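Local coordinates for membrane protein (Acinetobacter baumannii AB307-0294, PDB 5DL5) that forms a beta-barrel channel of the OprD porin family in the outer membrane and probably lets small solutes, including antibiotics, pass across that membrane, at residues A[30-35]-A[57-62]; A[107-112]-A[144-149]. All blocks are in the same frame, centred on the assembly; numbering follows the deposited sequence.

Interaction 1 (A[30-35]-A[57-62]); sequences GSILFR and AIVSIE
Residues 30-35 and 57-62 run antiparallel as neighbouring strands of a beta hairpin, their axes 4.6 Å apart at the closest point and their directions 164° apart. Two hydrogen-bonded pairs tie them. Ser31 and Ser60 exchange two backbone bonds: Ser31 N to Ser60 O at 2.8 Å, and the nearly straight Ser60 N to Ser31 O. Leu33 and Ile58 form the second pair, bonded both ways, Leu33 N to Ile58 O at 2.9 Å and Ile58 N to Leu33 O in return. Between these pairs Ile32 faces Val59, and the Ile32 CA-H meets Ile58 O at 3.2 Å.

Side chains alternate between the two faces of the sheet. Ile32, Phe34, Ala57 and Val59 share one face. Ile32 and Val59 lie side by side, with Ile32 CG1 4.0 Å from Val59 CG2. The Phe34 ring meets the Ala57 methyl, CE1 to CB at 3.8 Å. Ile32 CG2 lies over one face of that ring, toward its rim. It gets there because it is anti to the backbone N (chi1 -58°, measured to CG1). A bound C8E detergent also touches Ala57.

Leu33 and Ile58 share the other face with the two serines. The Leu33 and Ile58 side chains point the same way, with Leu33 CD2 4.1 Å from Ile58 CD1. Leu33 CD2 also lies over a face of the Arg35 guanidinium, toward its rim; Arg35 NE is salt-bridged to Asp424.

The apolar face and its detergent are consistent with the lipid-facing wall of the barrel. The serines and the paired arginine give the other face a mixed character, as expected of a porin interior.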
loop_
_atom_site.group_PDB
_atom_site.type_symbol
_atom_site.label_atom_id
_atom_site.label_comp_id
_atom_site.label_asym_id
_atom_site.label_seq_id
_atom_site.Cartn_x
_atom_site.Cartn_y
_atom_site.Cartn_z
ATOM N N GLY A 30 -7.227 -22.018 -2.906
ATOM C CA GLY A 30 -8.038 -21.342 -1.941
ATOM C C GLY A 30 -7.293 -21.302 -0.630
ATOM O O GLY A 30 -6.647 -22.261 -0.270
ATOM N N SER A 31 -7.410 -20.165 0.058
ATOM C CA SER A 31 -6.778 -19.989 1.357
ATOM C C SER A 31 -7.488 -18.940 2.178
ATOM O O SER A 31 -8.343 -18.168 1.686
ATOM C CB SER A 31 -5.289 -19.636 1.223
ATOM O OG SER A 31 -5.246 -18.305 0.757
ATOM N N ILE A 32 -7.235 -19.028 3.471
ATOM C CA ILE A 32 -7.748 -18.075 4.458
ATOM C C ILE A 32 -6.560 -17.565 5.271
ATOM O O ILE A 32 -5.741 -18.339 5.736
ATOM C CB ILE A 32 -8.706 -18.740 5.454
ATOM C CG1 ILE A 32 -9.803 -19.345 4.764
ATOM C CG2 ILE A 32 -9.385 -17.765 6.417
ATOM C CD1 ILE A 32 -10.795 -19.993 5.709
ATOM N N LEU A 33 -6.545 -16.294 5.531
ATOM C CA LEU A 33 -5.547 -15.730 6.394
ATOM C C LEU A 33 -6.294 -15.275 7.578
ATOM O O LEU A 33 -7.169 -14.406 7.444
ATOM C CB LEU A 33 -4.928 -14.495 5.670
ATOM C CG LEU A 33 -4.038 -13.633 6.602
ATOM C CD1 LEU A 33 -3.003 -14.570 7.225
ATOM C CD2 LEU A 33 -3.350 -12.489 5.825
ATOM N N PHE A 34 -5.976 -15.816 8.739
ATOM C CA PHE A 34 -6.484 -15.232 10.003
ATOM C C PHE A 34 -5.554 -14.175 10.572
ATOM O O PHE A 34 -4.436 -14.436 10.833
ATOM C CB PHE A 34 -6.664 -16.327 11.006
ATOM C CG PHE A 34 -7.647 -17.351 10.581
ATOM C CD1 PHE A 34 -8.983 -17.119 10.781
ATOM C CD2 PHE A 34 -7.244 -18.523 9.992
ATOM C CE1 PHE A 34 -9.930 -18.069 10.469
ATOM C CE2 PHE A 34 -8.184 -19.525 9.694
ATOM C CZ PHE A 34 -9.546 -19.287 9.909
ATOM N N ARG A 35 -6.029 -12.969 10.757
ATOM C CA ARG A 35 -5.141 -11.908 11.167
ATOM C C ARG A 35 -5.681 -11.270 12.407
ATOM O O ARG A 35 -6.885 -10.891 12.444
ATOM C CB ARG A 35 -5.095 -10.835 10.082
ATOM C CG ARG A 35 -4.384 -9.599 10.552
ATOM C CD ARG A 35 -4.166 -8.701 9.358
ATOM N NE ARG A 35 -3.010 -9.073 8.606
ATOM C CZ ARG A 35 -2.814 -8.733 7.351
ATOM N NH1 ARG A 35 -3.733 -7.969 6.681
ATOM N NH2 ARG A 35 -1.664 -9.135 6.765
ATOM N N ALA A 57 -10.744 -12.716 9.288
ATOM C CA ALA A 57 -10.502 -13.920 8.468
ATOM C C ALA A 57 -10.656 -13.468 7.015
ATOM O O ALA A 57 -11.717 -13.004 6.622
ATOM C CB ALA A 57 -11.473 -15.051 8.768
ATOM N N ILE A 58 -9.610 -13.663 6.224
ATOM C CA ILE A 58 -9.588 -13.065 4.863
ATOM C C ILE A 58 -9.530 -14.234 3.916
ATOM O O ILE A 58 -8.609 -15.034 3.995
ATOM C CB ILE A 58 -8.360 -12.195 4.666
ATOM C CG1 ILE A 58 -8.379 -11.023 5.736
ATOM C CG2 ILE A 58 -8.341 -11.724 3.186
ATOM C CD1 ILE A 58 -7.001 -10.558 6.149
ATOM N N VAL A 59 -10.519 -14.349 3.042
ATOM C CA VAL A 59 -10.592 -15.475 2.188
ATOM C C VAL A 59 -10.180 -15.119 0.775
ATOM O O VAL A 59 -10.599 -14.049 0.272
ATOM C CB VAL A 59 -12.026 -16.020 2.188
ATOM C CG1 VAL A 59 -12.086 -17.227 1.304
ATOM C CG2 VAL A 59 -12.346 -16.501 3.582
ATOM N N SER A 60 -9.437 -16.033 0.127
ATOM C CA SER A 60 -9.183 -15.935 -1.327
ATOM C C SER A 60 -9.366 -17.260 -1.995
ATOM O O SER A 60 -8.723 -18.250 -1.551
ATOM C CB SER A 60 -7.768 -15.413 -1.696
ATOM O OG SER A 60 -7.691 -15.435 -3.156
ATOM N N ILE A 61 -10.297 -17.325 -2.987
ATOM C CA ILE A 61 -10.618 -18.588 -3.736
ATOM C C ILE A 61 -10.554 -18.226 -5.215
ATOM O O ILE A 61 -11.055 -17.116 -5.629
ATOM C CB ILE A 61 -11.966 -19.178 -3.353
ATOM C CG1 ILE A 61 -11.923 -19.651 -1.922
ATOM C CG2 ILE A 61 -12.332 -20.471 -4.151
ATOM C CD1 ILE A 61 -13.318 -19.990 -1.458
ATOM N N GLU A 62 -9.789 -19.050 -5.951
ATOM C CA GLU A 62 -9.567 -18.859 -7.396
ATOM C C GLU A 62 -9.774 -20.253 -7.974
ATOM O O GLU A 62 -9.011 -21.144 -7.622
ATOM C CB GLU A 62 -8.146 -18.387 -7.670
ATOM C CG GLU A 62 -7.883 -16.879 -7.307
ATOM C CD GLU A 62 -8.821 -15.944 -8.111
ATOM O OE1 GLU A 62 -9.332 -16.238 -9.242
ATOM O OE2 GLU A 62 -9.143 -14.873 -7.583
#

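Interaction 2 (A[107-112]-A[144-149]); sequences WARGGG and PEYFTG. With C8E ((hydroxyethyloxy)tri(ethyloxy)octane), chain C.
Arg109 reaches from its strand to a backbone carbonyl, and both its terminal nitrogens meet the same oxygen. NH2 makes the firmer bond, 2.8 Å to Pro144 O, with an N-H...O angle of 145°. The bond from NH1 to Pro144 O, at 3.1 Å, is weak. The oxygen lies near the guanidinium plane, at its edge.

Pro144 O also sits 3.8 Å above the Tyr146 ring plane, over its centre. The ring and guanidinium planes are only 18° apart. Arg109 NH1 approaches Tyr146 CE2 obliquely, at 3.3 Å. A bend in the arginine chain (chi3 62°) turns its head group toward the carbonyl. Gly110 CA packs against Tyr146 CE2 at 3.7 Å.

Asp79, on the neighbouring strand 70-83, joins the two side chains: its OD2 is salt-bridged to Arg109 NH1 and hydrogen-bonded to Tyr146 OH. On the strand's other face, Ala108 CB meets C8 of a C8E detergent at 3.3 Å. With detergent on that side, 144-146 is consistent with a segment folded against the inner barrel wall.

The buried guanidinium is thus held by the Asp79 carboxylate and the carbonyls of Pro144 and Gln175. These bonds probably stabilise its charge and fix 144-146 to that wall.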
loop_
_atom_site.group_PDB
_atom_site.type_symbol
_atom_site.label_atom_id
_atom_site.label_comp_id
_atom_site.label_asym_id
_atom_site.label_seq_id
_atom_site.Cartn_x
_atom_site.Cartn_y
_atom_site.Cartn_z
ATOM N N TRP A 107 -18.075 -7.093 11.020
ATOM C CA TRP A 107 -18.378 -6.709 9.685
ATOM C C TRP A 107 -17.833 -7.729 8.695
ATOM O O TRP A 107 -16.890 -8.470 8.952
ATOM C CB TRP A 107 -17.716 -5.310 9.341
ATOM C CG TRP A 107 -16.198 -5.185 9.575
ATOM C CD1 TRP A 107 -15.229 -5.141 8.631
ATOM C CD2 TRP A 107 -15.492 -5.085 10.870
ATOM N NE1 TRP A 107 -13.935 -5.033 9.239
ATOM C CE2 TRP A 107 -14.107 -5.015 10.609
ATOM C CE3 TRP A 107 -15.916 -5.014 12.192
ATOM C CZ2 TRP A 107 -13.166 -4.899 11.642
ATOM C CZ3 TRP A 107 -14.994 -4.912 13.195
ATOM C CH2 TRP A 107 -13.641 -4.841 12.921
ATOM N N ALA A 108 -18.366 -7.616 7.506
ATOM C CA ALA A 108 -18.109 -8.500 6.411
ATOM C C ALA A 108 -18.094 -7.695 5.106
ATOM O O ALA A 108 -18.915 -6.771 4.908
ATOM C CB ALA A 108 -19.172 -9.614 6.367
ATOM N N ARG A 109 -17.185 -8.090 4.225
ATOM C CA ARG A 109 -16.927 -7.380 2.964
ATOM C C ARG A 109 -16.430 -8.392 1.904
ATOM O O ARG A 109 -15.900 -9.429 2.253
ATOM C CB ARG A 109 -15.872 -6.317 3.111
ATOM C CG ARG A 109 -16.031 -5.276 4.224
ATOM C CD ARG A 109 -14.733 -4.677 4.656
ATOM N NE ARG A 109 -13.971 -3.941 3.662
ATOM C CZ ARG A 109 -12.935 -4.401 3.005
ATOM N NH1 ARG A 109 -12.449 -5.607 3.233
ATOM N NH2 ARG A 109 -12.351 -3.617 2.090
ATOM N N GLY A 110 -16.693 -8.115 0.611
ATOM C CA GLY A 110 -15.966 -8.694 -0.526
ATOM C C GLY A 110 -16.952 -8.955 -1.685
ATOM O O GLY A 110 -17.967 -8.317 -1.748
ATOM N N GLY A 111 -16.678 -9.927 -2.532
ATOM C CA GLY A 111 -17.455 -10.174 -3.714
ATOM C C GLY A 111 -16.724 -11.156 -4.585
ATOM O O GLY A 111 -15.783 -11.835 -4.166
ATOM N N GLY A 112 -17.156 -11.267 -5.785
ATOM C CA GLY A 112 -16.683 -12.306 -6.749
ATOM C C GLY A 112 -16.243 -11.626 -8.023
ATOM O O GLY A 112 -16.429 -10.348 -8.263
ATOM N N PRO A 144 -8.091 -6.359 3.267
ATOM C CA PRO A 144 -7.675 -5.659 2.017
ATOM C C PRO A 144 -8.699 -4.752 1.488
ATOM O O PRO A 144 -9.904 -4.893 1.680
ATOM C CB PRO A 144 -7.284 -6.796 1.049
ATOM C CG PRO A 144 -7.814 -8.088 1.691
ATOM C CD PRO A 144 -8.259 -7.815 3.097
ATOM N N GLU A 145 -8.206 -3.728 0.870
ATOM C CA GLU A 145 -9.010 -2.838 0.082
ATOM C C GLU A 145 -9.408 -3.510 -1.239
ATOM O O GLU A 145 -8.577 -4.231 -1.827
ATOM C CB GLU A 145 -8.195 -1.544 -0.159
ATOM C CG GLU A 145 -8.851 -0.522 -1.087
ATOM C CD GLU A 145 -7.990 0.708 -1.316
ATOM O OE1 GLU A 145 -6.797 0.689 -0.891
ATOM O OE2 GLU A 145 -8.611 1.723 -1.759
ATOM N N TYR A 146 -10.685 -3.360 -1.635
ATOM C CA TYR A 146 -11.200 -3.996 -2.859
ATOM C C TYR A 146 -11.554 -3.036 -3.903
ATOM O O TYR A 146 -12.206 -2.029 -3.648
ATOM C CB TYR A 146 -12.467 -4.928 -2.622
ATOM C CG TYR A 146 -12.199 -6.090 -1.636
ATOM C CD1 TYR A 146 -11.223 -6.996 -1.883
ATOM C CD2 TYR A 146 -12.889 -6.232 -0.425
ATOM C CE1 TYR A 146 -10.942 -8.032 -1.037
ATOM C CE2 TYR A 146 -12.647 -7.315 0.457
ATOM C CZ TYR A 146 -11.637 -8.182 0.152
ATOM O OH TYR A 146 -11.272 -9.297 0.898
ATOM N N PHE A 147 -11.215 -3.368 -5.137
ATOM C CA PHE A 147 -11.703 -2.571 -6.285
ATOM C C PHE A 147 -12.662 -3.415 -7.156
ATOM O O PHE A 147 -12.482 -4.582 -7.213
ATOM C CB PHE A 147 -10.513 -2.103 -7.081
ATOM C CG PHE A 147 -9.762 -0.951 -6.442
ATOM C CD1 PHE A 147 -10.167 0.396 -6.657
ATOM C CD2 PHE A 147 -8.678 -1.203 -5.651
ATOM C CE1 PHE A 147 -9.414 1.440 -6.159
ATOM C CE2 PHE A 147 -7.961 -0.146 -5.102
ATOM C CZ PHE A 147 -8.340 1.160 -5.327
ATOM N N THR A 148 -13.655 -2.796 -7.778
ATOM C CA THR A 148 -14.532 -3.459 -8.685
ATOM C C THR A 148 -14.390 -2.875 -10.075
ATOM O O THR A 148 -14.531 -1.707 -10.273
ATOM C CB THR A 148 -15.994 -3.367 -8.227
ATOM O OG1 THR A 148 -16.083 -3.778 -6.863
ATOM C CG2 THR A 148 -17.013 -4.257 -9.106
ATOM N N GLY A 149 -14.160 -3.765 -11.036
ATOM C CA GLY A 149 -14.075 -3.379 -12.451
ATOM C C GLY A 149 -13.388 -4.466 -13.196
ATOM O O GLY A 149 -13.540 -5.616 -12.788
HETATM C C8 C8E C . -20.905 -9.339 9.111
HETATM O O9 C8E C . -20.512 -10.222 10.157
HETATM C C10 C8E C . -19.121 -10.614 10.205
HETATM C C11 C8E C . -18.906 -11.806 11.130
HETATM O O12 C8E C . -17.578 -12.343 11.012
HETATM C C13 C8E C . -17.519 -13.759 10.756
HETATM C C14 C8E C . -16.099 -14.333 10.831
HETATM O O15 C8E C . -15.474 -13.813 11.988
HETATM C C16 C8E C . -14.043 -13.714 11.973
HETATM C C17 C8E C . -13.436 -15.087 11.979
HETATM O O18 C8E C . -12.129 -14.998 12.567
HETATM C C19 C8E C . -12.153 -15.465 13.924
HETATM C C20 C8E C . -11.417 -16.740 14.089
HETATM O O21 C8E C . -11.241 -16.844 15.498
#

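How the interactions relate
Interaction 1 is a surface contact and interaction 2 a buried one. The first joins adjacent strands of a hairpin by regular backbone bonds, with apolar side chains packed beside them. The second joins segments that are not paired as strands. An arginine side chain, rather than backbone pairing, spans the gap. Interaction 2 buries less area, 183 against 431 Å². Strands 50-62 and 106-118 both pair with strand 70-83, which carries Asp79. The contacts lie about 13 Å apart between centres. They meet where Ile58 CG2 packs on Pro144 CD at 3.9 Å. The Ile58 face of 57-62 therefore backs onto the segment that Arg109 holds. One detergent touches both Ala57 and Ala108.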